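Local atomic coordinates of LupI (Flavobacterium sp. YS-80-122, PDB entry 6IY4), a protein that inhibits the psychrophilic marine protease MP and, like other members of its family, probably inhibits metalloendopeptidases. Residues Q5-W10 against T48-T53; D20-T25 against V36-A41; D55-I60 against G76-S81. One frame throughout, in Å; residues are numbered along the deposited sequence.

In the fold
All three contacts involve strands of one antiparallel sheet, but only interaction 3 joins strand to strand; interaction 1 brings a helix end and turn, and interaction 2 a 3-10 loop segment, onto strands. Interaction 3 is the buried one: the Y78 ring reaches past strand 66-74 to strand 56-60, under a leucine and beside a bridging water. Interaction 1 is partly buried and purely apolar across its segments, using W50 of the outermost strand 49-53; W10 lies against Y78, so interactions 1 and 3 adjoin. Interaction 2, also partly buried, lies at the other outermost strand, where a disulfide, flanked by valine packing, ties down the loop. Backbone pairing of W10 with V24 links it to interaction 1.

Interaction 1 of 3, residues Q5-W10 against T48-T53; sequences QVAGSW and TTWSPT
V6 and P52 bring the two backbones nearest, with CA atoms 7.4 Å apart, and the chains diverge to 9.7 Å between the CA atoms of A7 and W50. No hydrogen bond crosses this gap, which side chains fill. V6 straddles two partners. Its CG1 lies 3.7 Å from CZ3 of W50, approaching the indole obliquely, while CG2 rests 4.0 Å from CB of P52; with CG1 anti to the backbone N (chi1 176°), this methyl faces the indole and CG2 the proline. The outer rim of the indole continues along to A7, whose CB is 4.2 Å from W50 CZ2. Through these contacts the turn between helix 3-6 and strand 8-14 packs against strand 49-53, an outermost strand of the antiparallel sheet, much as expected of the barrel-like Inh fold. The indole is held at its polar end too, because W50 NE1 donates to the carbonyl of T31, and F32 meets its ring. Within 5-10, W10 steadies the turn: its NE1 donates to V6 O at 2.8 Å, almost in line with the carbonyl (174°) and close to the indole plane, which satisfies a buried N-H and pins the peptide after V6.

Interaction 2 of 3, residues D20-T25 against V36-A41; sequences DACTVT and VSCLQA
C22 and C38 are joined covalently, SG to SG at 2.1 Å, and this disulfide is the main tie between the two segments. Its dihedral of -89° is close to the relaxed value, so the bridge shows little sign of torsional strain. The two halves reach it differently: on the strand, SG of C22 stands anti to the backbone N (chi1 175°), whereas SG of C38 is tucked between the backbone N and the carbonyl carbon (chi1 61°). Apolar packing lies on one flank. V24 sets CG1 4.0 Å from CB of V36, the two side chains meeting at a slant, and its other methyl, CG2, lies 4.1 Å from SG of C38, so this valine touches both V36 and C38, two residues apart on the 3-10 segment. Hydrogen bonding stays within that segment, in steps of three residues: L39 N to V36 O at 2.9 Å, then Q40 N to S37 O and A41 N to C38 O. Beyond the pair, L39 packs on F12 of strand 8-14, as V24 does. The whole is a disulfide-braced connection, clasping a 3-10 segment from the long loop before strand 49-53 to the edge strand 22-26 of the Inh-family sheet.

Interaction 3 of 3, residues D55-I60 against G76-S81; sequences DGLLLI and GRYEGS
G56 meets Y78 through its main chain: its carbonyl C is 3.6 Å from CE2 of the ring, approached at an oblique angle. Just before it, D55 turns away from the tyrosine, and its OD1 bonds to OG1 of T53. The carbonyl of G56 is also linked to Y78 through a water, which donates to G56 O at 2.7 Å and lies 2.7 Å from Y78 OH, at the ring edge in the ring plane. L57 supplies the side-chain contact, a CH-pi interaction in which CB sits 4.0 Å from the ring centroid, 20° off the normal and displaced toward the rim on the CE2 side. With CG beside its backbone N and anti to the carbonyl carbon (chi1 -62°), Y78 carries its ring across to this strand, and W10 packs on it as well. Replacing Y78 by an alanine is likely to open a gap against CB of L57 and leave the bridging water without its hydroxyl partner. Farther on, L59 packs instead on W50. Along 76-81, R77 NE and NH2 both grip OE2 of E79 from its anti side, in the guanidinium plane but tilted out of that of the carboxylate, in a same-strand salt bridge with 2.7 Å between NE and OE2. Strand 66-74 lies between strands 56-60 and 77-82; a buried tyrosine reaching past one strand to the next is consistent with the curved, barrel-like sheet of the Inh family.

Interaction 1 of 3, residues Q5-W10 against T48-T53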
loop_
_atom_site.group_PDB
_atom_site.type_symbol
_atom_site.label_atom_id
_atom_site.label_comp_id
_atom_site.label_asym_id
_atom_site.label_seq_id
_atom_site.Cartn_x
_atom_site.Cartn_y
_atom_site.Cartn_z
ATOM N N GLN A 5 -0.835 -14.043 -4.109
ATOM C CA GLN A 5 -0.807 -13.403 -5.445
ATOM C C GLN A 5 -0.537 -11.895 -5.356
ATOM O O GLN A 5 -0.302 -11.232 -6.438
ATOM C CB GLN A 5 -2.095 -13.768 -6.186
ATOM C CG GLN A 5 -2.055 -15.202 -6.680
ATOM C CD GLN A 5 -0.982 -15.340 -7.736
ATOM O OE1 GLN A 5 -0.989 -14.622 -8.729
ATOM N NE2 GLN A 5 0.041 -16.117 -7.433
ATOM N N VAL A 6 -0.582 -11.332 -4.140
ATOM C CA VAL A 6 -0.360 -9.874 -3.931
ATOM C C VAL A 6 0.963 -9.684 -3.199
ATOM O O VAL A 6 1.522 -8.608 -3.312
ATOM C CB VAL A 6 -1.539 -9.288 -3.122
ATOM C CG1 VAL A 6 -1.365 -7.815 -2.773
ATOM C CG2 VAL A 6 -2.861 -9.507 -3.811
ATOM N N ALA A 7 1.518 -10.704 -2.569
ATOM C CA ALA A 7 2.730 -10.541 -1.733
ATOM C C ALA A 7 3.945 -10.325 -2.622
ATOM O O ALA A 7 3.998 -10.783 -3.767
ATOM C CB ALA A 7 2.953 -11.724 -0.837
ATOM N N GLY A 8 4.911 -9.626 -2.091
ATOM C CA GLY A 8 6.197 -9.414 -2.735
ATOM C C GLY A 8 6.614 -7.975 -2.686
ATOM O O GLY A 8 6.136 -7.215 -1.812
ATOM N N SER A 9 7.548 -7.636 -3.555
ATOM C CA SER A 9 8.166 -6.292 -3.605
ATOM C C SER A 9 7.231 -5.262 -4.261
ATOM O O SER A 9 6.772 -5.470 -5.409
ATOM C CB SER A 9 9.461 -6.341 -4.342
ATOM O OG SER A 9 10.088 -5.084 -4.253
ATOM N N TRP A 10 6.956 -4.168 -3.578
ATOM C CA TRP A 10 6.101 -3.086 -4.095
ATOM C C TRP A 10 6.800 -1.758 -3.891
ATOM O O TRP A 10 7.380 -1.529 -2.820
ATOM C CB TRP A 10 4.744 -3.081 -3.409
ATOM C CG TRP A 10 3.855 -4.227 -3.783
ATOM C CD1 TRP A 10 3.853 -5.470 -3.216
ATOM C CD2 TRP A 10 2.851 -4.252 -4.816
ATOM N NE1 TRP A 10 2.917 -6.259 -3.807
ATOM C CE2 TRP A 10 2.285 -5.553 -4.778
ATOM C CE3 TRP A 10 2.361 -3.319 -5.740
ATOM C CZ2 TRP A 10 1.242 -5.910 -5.628
ATOM C CZ3 TRP A 10 1.322 -3.683 -6.565
ATOM C CH2 TRP A 10 0.786 -4.962 -6.509
ATOM N N THR A 48 0.124 -1.708 9.543
ATOM C CA THR A 48 0.857 -2.861 10.127
ATOM C C THR A 48 0.460 -4.142 9.412
ATOM O O THR A 48 1.250 -5.106 9.478
ATOM C CB THR A 48 0.629 -2.972 11.643
ATOM O OG1 THR A 48 -0.768 -3.118 11.898
ATOM C CG2 THR A 48 1.166 -1.764 12.378
ATOM N N THR A 49 -0.730 -4.224 8.801
ATOM C CA THR A 49 -1.129 -5.404 8.034
ATOM C C THR A 49 -1.858 -4.969 6.764
ATOM O O THR A 49 -2.075 -3.776 6.551
ATOM C CB THR A 49 -1.980 -6.387 8.821
ATOM O OG1 THR A 49 -3.237 -5.787 9.162
ATOM C CG2 THR A 49 -1.288 -6.831 10.095
ATOM N N TRP A 50 -2.103 -5.937 5.907
ATOM C CA TRP A 50 -2.814 -5.679 4.643
ATOM C C TRP A 50 -3.746 -6.831 4.343
ATOM O O TRP A 50 -3.527 -7.932 4.797
ATOM C CB TRP A 50 -1.819 -5.395 3.515
ATOM C CG TRP A 50 -0.820 -6.483 3.279
ATOM C CD1 TRP A 50 0.417 -6.626 3.835
ATOM C CD2 TRP A 50 -0.971 -7.569 2.342
ATOM N NE1 TRP A 50 1.026 -7.734 3.335
ATOM C CE2 TRP A 50 0.210 -8.331 2.407
ATOM C CE3 TRP A 50 -1.990 -7.989 1.479
ATOM C CZ2 TRP A 50 0.407 -9.473 1.629
ATOM C CZ3 TRP A 50 -1.788 -9.103 0.681
ATOM C CH2 TRP A 50 -0.611 -9.850 0.768
ATOM N N SER A 51 -4.729 -6.568 3.484
ATOM C CA SER A 51 -5.689 -7.603 3.074
ATOM C C SER A 51 -6.204 -7.292 1.692
ATOM O O SER A 51 -6.714 -6.206 1.441
ATOM C CB SER A 51 -6.824 -7.688 4.048
ATOM O OG SER A 51 -7.615 -8.828 3.765
ATOM N N PRO A 52 -6.133 -8.252 0.763
ATOM C CA PRO A 52 -6.649 -8.017 -0.576
ATOM C C PRO A 52 -8.173 -8.055 -0.547
ATOM O O PRO A 52 -8.745 -8.696 0.323
ATOM C CB PRO A 52 -6.102 -9.170 -1.422
ATOM C CG PRO A 52 -5.469 -10.125 -0.467
ATOM C CD PRO A 52 -5.558 -9.586 0.937
ATOM N N THR A 53 -8.789 -7.384 -1.502
ATOM C CA THR A 53 -10.253 -7.400 -1.718
ATOM C C THR A 53 -10.442 -7.756 -3.172
ATOM O O THR A 53 -9.492 -7.800 -3.949
ATOM C CB THR A 53 -10.877 -6.052 -1.359
ATOM O OG1 THR A 53 -10.539 -5.175 -2.442
ATOM C CG2 THR A 53 -10.410 -5.538 -0.011
#

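Interaction 2 of 3, residues D20-T25 against V36-A41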
loop_
_atom_site.group_PDB
_atom_site.type_symbol
_atom_site.label_atom_id
_atom_site.label_comp_id
_atom_site.label_asym_id
_atom_site.label_seq_id
_atom_site.Cartn_x
_atom_site.Cartn_y
_atom_site.Cartn_z
ATOM N N ASP A 20 10.361 10.521 -4.884
ATOM C CA ASP A 20 10.316 10.167 -3.447
ATOM C C ASP A 20 9.562 8.824 -3.343
ATOM O O ASP A 20 8.359 8.818 -3.021
ATOM C CB ASP A 20 9.704 11.292 -2.616
ATOM C CG ASP A 20 9.682 10.962 -1.140
ATOM O OD1 ASP A 20 10.352 9.960 -0.760
ATOM O OD2 ASP A 20 8.959 11.670 -0.388
ATOM N N ALA A 21 10.217 7.745 -3.711
ATOM C CA ALA A 21 9.573 6.416 -3.823
ATOM C C ALA A 21 10.165 5.502 -2.758
ATOM O O ALA A 21 11.378 5.592 -2.415
ATOM C CB ALA A 21 9.757 5.841 -5.201
ATOM N N CYS A 22 9.351 4.588 -2.249
ATOM C CA CYS A 22 9.756 3.697 -1.141
ATOM C C CYS A 22 9.421 2.267 -1.547
ATOM O O CYS A 22 8.292 2.045 -1.932
ATOM C CB CYS A 22 8.974 4.115 0.090
ATOM S SG CYS A 22 9.207 3.068 1.554
ATOM N N THR A 23 10.376 1.357 -1.501
ATOM C CA THR A 23 10.154 -0.071 -1.809
ATOM C C THR A 23 9.878 -0.779 -0.488
ATOM O O THR A 23 10.750 -0.694 0.446
ATOM C CB THR A 23 11.340 -0.658 -2.574
ATOM O OG1 THR A 23 11.528 0.154 -3.733
ATOM C CG2 THR A 23 11.104 -2.105 -2.960
ATOM N N VAL A 24 8.800 -1.566 -0.422
ATOM C CA VAL A 24 8.314 -2.259 0.790
ATOM C C VAL A 24 8.001 -3.689 0.369
ATOM O O VAL A 24 7.371 -3.855 -0.657
ATOM C CB VAL A 24 7.065 -1.590 1.369
ATOM C CG1 VAL A 24 6.560 -2.324 2.609
ATOM C CG2 VAL A 24 7.309 -0.126 1.662
ATOM N N THR A 25 8.376 -4.658 1.178
ATOM C CA THR A 25 7.895 -6.035 0.987
ATOM C C THR A 25 6.553 -6.238 1.697
ATOM O O THR A 25 6.451 -5.955 2.912
ATOM C CB THR A 25 8.879 -7.065 1.528
ATOM O OG1 THR A 25 10.144 -6.833 0.925
ATOM C CG2 THR A 25 8.395 -8.452 1.211
ATOM N N VAL A 36 8.125 -0.122 5.591
ATOM C CA VAL A 36 6.749 0.455 5.567
ATOM C C VAL A 36 6.686 1.752 6.396
ATOM O O VAL A 36 5.726 2.532 6.196
ATOM C CB VAL A 36 5.705 -0.551 6.072
ATOM C CG1 VAL A 36 5.814 -0.800 7.561
ATOM C CG2 VAL A 36 4.301 -0.132 5.695
ATOM N N SER A 37 7.649 1.962 7.299
ATOM C CA SER A 37 7.824 3.227 8.065
ATOM C C SER A 37 7.653 4.448 7.149
ATOM O O SER A 37 7.106 5.460 7.610
ATOM C CB SER A 37 9.168 3.232 8.765
ATOM O OG SER A 37 10.220 3.529 7.853
ATOM N N CYS A 38 8.051 4.351 5.875
ATOM C CA CYS A 38 8.023 5.491 4.926
ATOM C C CYS A 38 6.602 5.989 4.692
ATOM O O CYS A 38 6.423 7.180 4.403
ATOM C CB CYS A 38 8.585 5.140 3.560
ATOM S SG CYS A 38 7.675 3.808 2.721
ATOM N N LEU A 39 5.598 5.140 4.846
ATOM C CA LEU A 39 4.202 5.551 4.551
ATOM C C LEU A 39 3.688 6.509 5.617
ATOM O O LEU A 39 2.699 7.192 5.326
ATOM C CB LEU A 39 3.291 4.324 4.454
ATOM C CG LEU A 39 3.680 3.287 3.404
ATOM C CD1 LEU A 39 2.620 2.182 3.342
ATOM C CD2 LEU A 39 3.850 3.895 2.021
ATOM N N GLN A 40 4.367 6.621 6.762
ATOM C CA GLN A 40 4.038 7.604 7.838
ATOM C C GLN A 40 4.047 9.030 7.270
ATOM O O GLN A 40 3.278 9.857 7.707
ATOM C CB GLN A 40 5.054 7.466 8.982
ATOM C CG GLN A 40 4.821 8.392 10.183
ATOM C CD GLN A 40 5.559 9.715 10.116
ATOM O OE1 GLN A 40 6.296 10.010 9.181
ATOM N NE2 GLN A 40 5.374 10.520 11.144
ATOM N N ALA A 41 4.898 9.316 6.303
ATOM C CA ALA A 41 4.986 10.659 5.696
ATOM C C ALA A 41 3.705 10.954 4.921
ATOM O O ALA A 41 3.411 12.157 4.670
ATOM C CB ALA A 41 6.182 10.733 4.788
#

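Interaction 3 of 3, residues D55-I60 against G76-S81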
loop_
_atom_site.group_PDB
_atom_site.type_symbol
_atom_site.label_atom_id
_atom_site.label_comp_id
_atom_site.label_asym_id
_atom_site.label_seq_id
_atom_site.Cartn_x
_atom_site.Cartn_y
_atom_site.Cartn_z
ATOM N N ASP A 55 -11.386 -6.145 -5.658
ATOM C CA ASP A 55 -11.137 -5.024 -6.582
ATOM C C ASP A 55 -10.047 -4.106 -6.050
ATOM O O ASP A 55 -9.961 -2.982 -6.553
ATOM C CB ASP A 55 -12.411 -4.203 -6.763
ATOM C CG ASP A 55 -12.996 -3.655 -5.463
ATOM O OD1 ASP A 55 -12.531 -4.041 -4.386
ATOM O OD2 ASP A 55 -13.868 -2.797 -5.571
ATOM N N GLY A 56 -9.276 -4.556 -5.056
ATOM C CA GLY A 56 -8.361 -3.595 -4.437
ATOM C C GLY A 56 -7.657 -4.193 -3.245
ATOM O O GLY A 56 -7.467 -5.437 -3.179
ATOM N N LEU A 57 -7.173 -3.315 -2.383
ATOM C CA LEU A 57 -6.302 -3.717 -1.288
ATOM C C LEU A 57 -6.560 -2.823 -0.084
ATOM O O LEU A 57 -6.645 -1.595 -0.258
ATOM C CB LEU A 57 -4.863 -3.573 -1.767
ATOM C CG LEU A 57 -3.773 -3.903 -0.746
ATOM C CD1 LEU A 57 -3.825 -5.381 -0.417
ATOM C CD2 LEU A 57 -2.388 -3.568 -1.261
ATOM N N LEU A 58 -6.584 -3.397 1.110
ATOM C CA LEU A 58 -6.698 -2.626 2.368
ATOM C C LEU A 58 -5.357 -2.632 3.065
ATOM O O LEU A 58 -4.824 -3.710 3.252
ATOM C CB LEU A 58 -7.715 -3.261 3.305
ATOM C CG LEU A 58 -9.166 -3.026 2.952
ATOM C CD1 LEU A 58 -10.015 -3.984 3.753
ATOM C CD2 LEU A 58 -9.611 -1.596 3.237
ATOM N N LEU A 59 -4.877 -1.458 3.393
ATOM C CA LEU A 59 -3.771 -1.277 4.344
ATOM C C LEU A 59 -4.428 -0.980 5.686
ATOM O O LEU A 59 -5.329 -0.127 5.730
ATOM C CB LEU A 59 -2.883 -0.123 3.911
ATOM C CG LEU A 59 -2.360 -0.147 2.472
ATOM C CD1 LEU A 59 -1.407 1.004 2.267
ATOM C CD2 LEU A 59 -1.708 -1.485 2.150
ATOM N N ILE A 60 -4.004 -1.683 6.726
ATOM C CA ILE A 60 -4.732 -1.694 8.016
ATOM C C ILE A 60 -3.767 -1.269 9.112
ATOM O O ILE A 60 -2.664 -1.784 9.129
ATOM C CB ILE A 60 -5.319 -3.084 8.227
ATOM C CG1 ILE A 60 -6.262 -3.437 7.067
ATOM C CG2 ILE A 60 -6.072 -3.144 9.544
ATOM C CD1 ILE A 60 -6.750 -4.877 7.077
ATOM N N GLY A 76 -0.427 -5.659 -11.088
ATOM C CA GLY A 76 0.706 -5.148 -10.305
ATOM C C GLY A 76 0.615 -3.660 -10.046
ATOM O O GLY A 76 1.651 -3.062 -9.826
ATOM N N ARG A 77 -0.568 -3.060 -10.043
ATOM C CA ARG A 77 -0.690 -1.617 -9.708
ATOM C C ARG A 77 -1.982 -1.339 -8.950
ATOM O O ARG A 77 -3.062 -1.735 -9.435
ATOM C CB ARG A 77 -0.694 -0.758 -10.978
ATOM C CG ARG A 77 -0.766 0.743 -10.723
ATOM C CD ARG A 77 -0.833 1.498 -12.043
ATOM N NE ARG A 77 -0.883 2.938 -11.844
ATOM C CZ ARG A 77 0.164 3.761 -11.886
ATOM N NH1 ARG A 77 1.385 3.311 -12.110
ATOM N NH2 ARG A 77 -0.020 5.045 -11.687
ATOM N N TYR A 78 -1.858 -0.667 -7.815
ATOM C CA TYR A 78 -3.015 -0.131 -7.063
ATOM C C TYR A 78 -2.852 1.371 -6.903
ATOM O O TYR A 78 -1.738 1.868 -6.865
ATOM C CB TYR A 78 -3.110 -0.749 -5.676
ATOM C CG TYR A 78 -3.324 -2.228 -5.603
ATOM C CD1 TYR A 78 -2.248 -3.075 -5.515
ATOM C CD2 TYR A 78 -4.590 -2.755 -5.549
ATOM C CE1 TYR A 78 -2.426 -4.443 -5.385
ATOM C CE2 TYR A 78 -4.788 -4.112 -5.455
ATOM C CZ TYR A 78 -3.698 -4.960 -5.372
ATOM O OH TYR A 78 -3.823 -6.312 -5.281
ATOM N N GLU A 79 -3.981 2.087 -6.807
ATOM C CA GLU A 79 -3.995 3.542 -6.548
ATOM C C GLU A 79 -5.052 3.880 -5.498
ATOM O O GLU A 79 -6.156 3.363 -5.611
ATOM C CB GLU A 79 -4.304 4.295 -7.834
ATOM C CG GLU A 79 -3.194 4.195 -8.831
ATOM C CD GLU A 79 -3.572 4.805 -10.160
ATOM O OE1 GLU A 79 -4.686 5.366 -10.245
ATOM O OE2 GLU A 79 -2.806 4.638 -11.120
ATOM N N GLY A 80 -4.690 4.667 -4.492
ATOM C CA GLY A 80 -5.624 5.010 -3.424
ATOM C C GLY A 80 -5.675 6.501 -3.219
ATOM O O GLY A 80 -4.633 7.181 -3.298
ATOM N N SER A 81 -6.887 6.997 -2.984
ATOM C CA SER A 81 -7.186 8.429 -2.790
ATOM C C SER A 81 -6.848 8.767 -1.357
ATOM O O SER A 81 -7.545 8.271 -0.470
ATOM C CB SER A 81 -8.619 8.732 -3.050
ATOM O OG SER A 81 -8.946 8.509 -4.418
HETATM O O HOH W 1 -6.352 -7.280 -4.868
#